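Local coordinates for Non-structural protein 9 (PDB 5C94) that forms a homodimer and binds RNA, probably as an accessory subunit of the coronavirus replication machinery, at residues Ala47-Asn52 with Glu87-Tyr92; Asp71-Cys76 with Phe93-Arg98. All blocks are in the same frame, centred on the assembly; numbering follows the deposited sequence.

Contact 1: Ala47-Asn52 with Glu87-Tyr92; sequences AITSSN and EVVYLY
Ile48 and Tyr92 face each other as an antiparallel hydrogen-bonded pair, in the small barrel-like antiparallel sheet of the coronavirus nsp9 fold, where strand 42-50 lies against strand 85-93. Their two backbone bonds show how an antiparallel ladder is closed: Tyr92 N gives a nearly straight bond to Ile48 O (2.8 Å, 175° at the hydrogen), and Ile48 N returns one to Tyr92 O. One step on, Thr49 and Leu91 form the non-hydrogen-bonded pair, and Ser50 and Tyr90 repeat the pair of hydrogen bonds.

Side chains alternate with this register. On the face of Thr49 and Leu91, methyl meets methyl where Thr49 CG2 lies 3.5 Å from Leu91 CD2. Thr49 CB separately touches Val89 CG1 at 3.6 Å. Leu91 CG stands opposite the backbone N (chi1 -178°), and the branch ending in CD2 also meets Ala47 CB. On the other face, Ile48 CG1 crosses to Tyr92 CD1 at 3.8 Å; the Ile48 chi1 of 75° sets CG1 between N and the carbonyl carbon. Ser50 O lies at the edge of the Tyr90 ring, near its plane.

Further out, strand 30-39 borders 42-50 and strand 76-82 borders 85-93, while Leu55 packs on Ile48 and Ser50. Beyond the ladder the chain turns away, and a water donates to both Ser51 O and Val88 O, bridging the diverging backbones. Ser50 OG shapes the departure as an ST turn, accepting from Asn52 N at 3.0 Å.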
loop_
_atom_site.group_PDB
_atom_site.type_symbol
_atom_site.label_atom_id
_atom_site.label_comp_id
_atom_site.label_asym_id
_atom_site.label_seq_id
_atom_site.Cartn_x
_atom_site.Cartn_y
_atom_site.Cartn_z
ATOM N N ALA A 47 -10.940 -2.271 3.537
ATOM C CA ALA A 47 -10.822 -1.879 4.928
ATOM C C ALA A 47 -11.875 -0.855 5.298
ATOM O O ALA A 47 -12.414 -0.176 4.425
ATOM C CB ALA A 47 -9.441 -1.320 5.202
ATOM N N ILE A 48 -12.183 -0.756 6.589
ATOM C CA ILE A 48 -12.978 0.373 7.066
ATOM C C ILE A 48 -12.244 1.039 8.223
ATOM O O ILE A 48 -11.420 0.400 8.882
ATOM C CB ILE A 48 -14.409 -0.040 7.507
ATOM C CG1 ILE A 48 -14.373 -0.756 8.852
ATOM C CG2 ILE A 48 -15.119 -0.885 6.424
ATOM C CD1 ILE A 48 -15.625 -0.546 9.666
ATOM N N THR A 49 -12.495 2.331 8.426
ATOM C CA THR A 49 -11.997 3.020 9.615
ATOM C C THR A 49 -13.131 3.579 10.474
ATOM O O THR A 49 -14.219 3.908 9.977
ATOM C CB THR A 49 -11.033 4.177 9.264
ATOM O OG1 THR A 49 -11.664 5.090 8.356
ATOM C CG2 THR A 49 -9.756 3.630 8.653
ATOM N N SER A 50 -12.863 3.692 11.771
ATOM C CA SER A 50 -13.881 4.113 12.714
ATOM C C SER A 50 -13.272 4.544 14.035
ATOM O O SER A 50 -12.160 4.141 14.369
ATOM C CB SER A 50 -14.887 2.974 12.943
ATOM O OG SER A 50 -15.899 3.371 13.854
ATOM N N SER A 51 -14.009 5.349 14.791
ATOM C CA SER A 51 -13.599 5.707 16.150
ATOM C C SER A 51 -13.935 4.571 17.104
ATOM O O SER A 51 -13.362 4.444 18.182
ATOM C CB SER A 51 -14.299 6.975 16.601
ATOM O OG SER A 51 -15.646 6.970 16.154
ATOM N N ASN A 52 -14.900 3.763 16.691
ATOM C CA ASN A 52 -15.365 2.607 17.441
ATOM C C ASN A 52 -14.424 1.391 17.284
ATOM O O ASN A 52 -14.175 0.935 16.166
ATOM C CB ASN A 52 -16.782 2.268 16.962
ATOM C CG ASN A 52 -17.486 1.242 17.829
ATOM O OD1 ASN A 52 -16.897 0.237 18.260
ATOM N ND2 ASN A 52 -18.784 1.463 18.044
ATOM N N GLU A 87 -6.358 12.251 15.840
ATOM C CA GLU A 87 -7.341 11.358 16.451
ATOM C C GLU A 87 -6.942 9.894 16.398
ATOM O O GLU A 87 -6.199 9.473 15.521
ATOM C CB GLU A 87 -8.711 11.535 15.793
ATOM C CG GLU A 87 -9.282 12.943 15.901
ATOM C CD GLU A 87 -10.360 13.219 14.872
ATOM O OE1 GLU A 87 -10.599 12.354 14.002
ATOM O OE2 GLU A 87 -10.973 14.303 14.939
ATOM N N VAL A 88 -7.424 9.135 17.373
ATOM C CA VAL A 88 -7.278 7.696 17.366
ATOM C C VAL A 88 -8.284 7.102 16.391
ATOM O O VAL A 88 -9.482 7.317 16.530
ATOM C CB VAL A 88 -7.490 7.089 18.754
ATOM C CG1 VAL A 88 -7.507 5.586 18.647
ATOM C CG2 VAL A 88 -6.384 7.532 19.701
ATOM N N VAL A 89 -7.780 6.375 15.399
ATOM C CA VAL A 89 -8.608 5.739 14.381
ATOM C C VAL A 89 -8.352 4.236 14.357
ATOM O O VAL A 89 -7.206 3.793 14.385
ATOM C CB VAL A 89 -8.334 6.334 12.983
ATOM C CG1 VAL A 89 -9.192 5.652 11.925
ATOM C CG2 VAL A 89 -8.584 7.852 12.984
ATOM N N TYR A 90 -9.426 3.456 14.327
ATOM C CA TYR A 90 -9.343 1.999 14.244
ATOM C C TYR A 90 -9.523 1.555 12.809
ATOM O O TYR A 90 -10.484 1.942 12.139
ATOM C CB TYR A 90 -10.394 1.355 15.159
ATOM C CG TYR A 90 -10.114 1.683 16.600
ATOM C CD1 TYR A 90 -9.226 0.910 17.344
ATOM C CD2 TYR A 90 -10.667 2.808 17.201
ATOM C CE1 TYR A 90 -8.936 1.219 18.669
ATOM C CE2 TYR A 90 -10.366 3.133 18.527
ATOM C CZ TYR A 90 -9.499 2.331 19.248
ATOM O OH TYR A 90 -9.199 2.627 20.556
ATOM N N LEU A 91 -8.577 0.768 12.322
ATOM C CA LEU A 91 -8.581 0.355 10.928
ATOM C C LEU A 91 -8.786 -1.157 10.873
ATOM O O LEU A 91 -8.001 -1.928 11.450
ATOM C CB LEU A 91 -7.284 0.784 10.245
ATOM C CG LEU A 91 -6.972 0.547 8.756
ATOM C CD1 LEU A 91 -6.347 -0.794 8.578
ATOM C CD2 LEU A 91 -8.170 0.667 7.862
ATOM N N TYR A 92 -9.873 -1.559 10.218
ATOM C CA TYR A 92 -10.250 -2.954 10.107
ATOM C C TYR A 92 -10.135 -3.390 8.668
ATOM O O TYR A 92 -10.827 -2.844 7.808
ATOM C CB TYR A 92 -11.701 -3.202 10.537
ATOM C CG TYR A 92 -12.164 -2.699 11.881
ATOM C CD1 TYR A 92 -12.429 -1.345 12.103
ATOM C CD2 TYR A 92 -12.404 -3.597 12.908
ATOM C CE1 TYR A 92 -12.882 -0.907 13.337
ATOM C CE2 TYR A 92 -12.857 -3.184 14.127
ATOM C CZ TYR A 92 -13.097 -1.850 14.344
ATOM O OH TYR A 92 -13.563 -1.491 15.578
HETATM O O HOH W 1 -11.454 6.913 18.804
#

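Contact 2: Asp71-Cys76 with Phe93-Arg98; sequences DLDPPC and FIKNTR
Phe93 opens the second segment by accepting a bond from the first: Asp73 N reaches Phe93 O at 2.9 Å. Its own N donates to a water that in turn donates to Pro74 O, and Cys76 SG lies obliquely to the Phe93 ring, 4.2 Å from Phe93 CE2, a sulfur-aromatic contact. Helix 99-109 packs on the same ring, as does Pro2 of the second subunit. Ile94 forms a single backbone bridge with Leu72, and Ile94 CG1 meets Leu72 CD2 at 3.9 Å.

At Lys95 the contact becomes polar. Lys95 N points straight at Asp71 O (2.9 Å), approaching from above the carbonyl plane. A bend at chi2 (76°) lays the aliphatic chain of Lys95 across Asp73, with Lys95 CD against Asp73 OD1. It also delivers Lys95 NZ to Leu72 O at 3.0 Å. The salt bridge from Lys95 NZ to Asp73 OD1 is long, at 3.7 Å. Asn96 N donates to a water that donates to Asp73 OD1. Thr97 completes a type II turn begun at Ile94, whose O receives both Thr97 N and OG1.

With Arg102 bound at OD2, Asp73 sits between two cationic side chains, an environment that would be expected to favour its carboxylate form.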
loop_
_atom_site.group_PDB
_atom_site.type_symbol
_atom_site.label_atom_id
_atom_site.label_comp_id
_atom_site.label_asym_id
_atom_site.label_seq_id
_atom_site.Cartn_x
_atom_site.Cartn_y
_atom_site.Cartn_z
ATOM N N ASP A 71 -17.225 -9.734 7.022
ATOM C CA ASP A 71 -16.564 -9.860 8.315
ATOM C C ASP A 71 -15.299 -8.999 8.370
ATOM O O ASP A 71 -14.657 -8.740 7.347
ATOM C CB ASP A 71 -16.224 -11.332 8.587
ATOM C CG ASP A 71 -17.467 -12.188 8.846
ATOM O OD1 ASP A 71 -18.501 -11.660 9.322
ATOM O OD2 ASP A 71 -17.419 -13.397 8.541
ATOM N N LEU A 72 -14.940 -8.576 9.574
ATOM C CA LEU A 72 -13.751 -7.762 9.787
ATOM C C LEU A 72 -12.691 -8.525 10.595
ATOM O O LEU A 72 -13.023 -9.227 11.548
ATOM C CB LEU A 72 -14.135 -6.465 10.512
ATOM C CG LEU A 72 -15.212 -5.617 9.839
ATOM C CD1 LEU A 72 -15.565 -4.412 10.698
ATOM C CD2 LEU A 72 -14.724 -5.180 8.460
ATOM N N ASP A 73 -11.422 -8.387 10.216
ATOM C CA ASP A 73 -10.324 -8.801 11.082
ATOM C C ASP A 73 -10.292 -7.906 12.327
ATOM O O ASP A 73 -10.951 -6.863 12.369
ATOM C CB ASP A 73 -8.993 -8.724 10.339
ATOM C CG ASP A 73 -8.854 -9.791 9.259
ATOM O OD1 ASP A 73 -9.592 -10.799 9.287
ATOM O OD2 ASP A 73 -7.977 -9.625 8.383
ATOM N N PRO A 74 -9.537 -8.300 13.360
ATOM C CA PRO A 74 -9.459 -7.325 14.460
ATOM C C PRO A 74 -8.749 -6.036 14.005
ATOM O O PRO A 74 -7.937 -6.089 13.089
ATOM C CB PRO A 74 -8.649 -8.060 15.525
ATOM C CG PRO A 74 -8.763 -9.558 15.128
ATOM C CD PRO A 74 -8.812 -9.554 13.651
ATOM N N PRO A 75 -9.048 -4.895 14.642
ATOM C CA PRO A 75 -8.549 -3.616 14.137
ATOM C C PRO A 75 -7.094 -3.293 14.534
ATOM O O PRO A 75 -6.675 -3.680 15.621
ATOM C CB PRO A 75 -9.511 -2.613 14.783
ATOM C CG PRO A 75 -9.797 -3.241 16.134
ATOM C CD PRO A 75 -9.923 -4.723 15.823
ATOM N N CYS A 76 -6.358 -2.616 13.642
ATOM C CA CYS A 76 -5.115 -1.898 13.958
ATOM C C CYS A 76 -5.528 -0.570 14.549
ATOM O O CYS A 76 -6.591 -0.064 14.182
ATOM C CB CYS A 76 -4.305 -1.550 12.711
ATOM S SG CYS A 76 -4.184 -2.739 11.427
ATOM N N PHE A 93 -9.304 -4.381 8.396
ATOM C CA PHE A 93 -9.308 -4.967 7.072
ATOM C C PHE A 93 -10.429 -5.970 7.021
ATOM O O PHE A 93 -10.827 -6.546 8.029
ATOM C CB PHE A 93 -7.977 -5.631 6.730
ATOM C CG PHE A 93 -6.852 -4.661 6.554
ATOM C CD1 PHE A 93 -6.793 -3.842 5.431
ATOM C CD2 PHE A 93 -5.865 -4.548 7.526
ATOM C CE1 PHE A 93 -5.755 -2.940 5.270
ATOM C CE2 PHE A 93 -4.821 -3.653 7.377
ATOM C CZ PHE A 93 -4.763 -2.842 6.250
ATOM N N ILE A 94 -10.940 -6.162 5.827
ATOM C CA ILE A 94 -12.000 -7.102 5.600
ATOM C C ILE A 94 -11.437 -8.533 5.508
ATOM O O ILE A 94 -10.353 -8.744 4.967
ATOM C CB ILE A 94 -12.754 -6.659 4.344
ATOM C CG1 ILE A 94 -13.677 -5.510 4.760
ATOM C CG2 ILE A 94 -13.485 -7.813 3.670
ATOM C CD1 ILE A 94 -14.193 -4.720 3.654
ATOM N N LYS A 95 -12.158 -9.491 6.087
ATOM C CA LYS A 95 -11.727 -10.880 6.150
ATOM C C LYS A 95 -11.241 -11.340 4.787
ATOM O O LYS A 95 -11.959 -11.173 3.791
ATOM C CB LYS A 95 -12.868 -11.783 6.624
ATOM C CG LYS A 95 -12.511 -12.737 7.752
ATOM C CD LYS A 95 -12.448 -11.982 9.076
ATOM C CE LYS A 95 -12.391 -12.909 10.284
ATOM N NZ LYS A 95 -12.180 -12.146 11.556
ATOM N N ASN A 96 -10.014 -11.873 4.757
ATOM C CA ASN A 96 -9.419 -12.492 3.564
ATOM C C ASN A 96 -8.990 -11.534 2.468
ATOM O O ASN A 96 -8.853 -11.931 1.314
ATOM C CB ASN A 96 -10.374 -13.517 2.950
ATOM C CG ASN A 96 -10.795 -14.578 3.942
ATOM O OD1 ASN A 96 -11.979 -14.913 4.044
ATOM N ND2 ASN A 96 -9.826 -15.095 4.704
ATOM N N THR A 97 -8.776 -10.276 2.824
ATOM C CA THR A 97 -8.295 -9.313 1.860
ATOM C C THR A 97 -6.886 -9.737 1.451
ATOM O O THR A 97 -6.119 -10.222 2.280
ATOM C CB THR A 97 -8.314 -7.888 2.444
ATOM O OG1 THR A 97 -9.675 -7.474 2.615
ATOM C CG2 THR A 97 -7.615 -6.907 1.505
ATOM N N ARG A 98 -6.568 -9.602 0.168
ATOM C CA ARG A 98 -5.230 -9.918 -0.327
ATOM C C ARG A 98 -4.181 -9.020 0.338
ATOM O O ARG A 98 -4.456 -7.852 0.650
ATOM C CB ARG A 98 -5.166 -9.750 -1.842
ATOM C CG ARG A 98 -5.939 -10.803 -2.621
ATOM C CD ARG A 98 -5.284 -11.040 -3.990
ATOM N NE ARG A 98 -5.546 -9.974 -4.953
ATOM C CZ ARG A 98 -4.665 -9.512 -5.841
ATOM N NH1 ARG A 98 -3.429 -9.990 -5.889
ATOM N NH2 ARG A 98 -5.019 -8.547 -6.678
HETATM O O HOH W 2 -8.342 -12.881 7.192
HETATM O O HOH W 3 -7.622 -5.321 10.404
#

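Followed from the N terminus, the chain meets 47-52 at the end of strand 42-50, then 71-76 in the loop after strand 67-71, then 87-92 and directly 93-98. The segments alternate, so the two contacts cross: contact 1 closes a loop of 34 residues within which 71-76 lies, and contact 2 closes one of 16 that contains 87-92. Contact 1 joins neighbouring strands of the sheet; contact 2 ties the loop leading into strand 76-82 to the one leading into helix 99-109. They lie about 12 Å apart, centre to centre, and they touch where Tyr92 CE2 packs on Pro75 CB and Ala47 CB on Phe93 CD1.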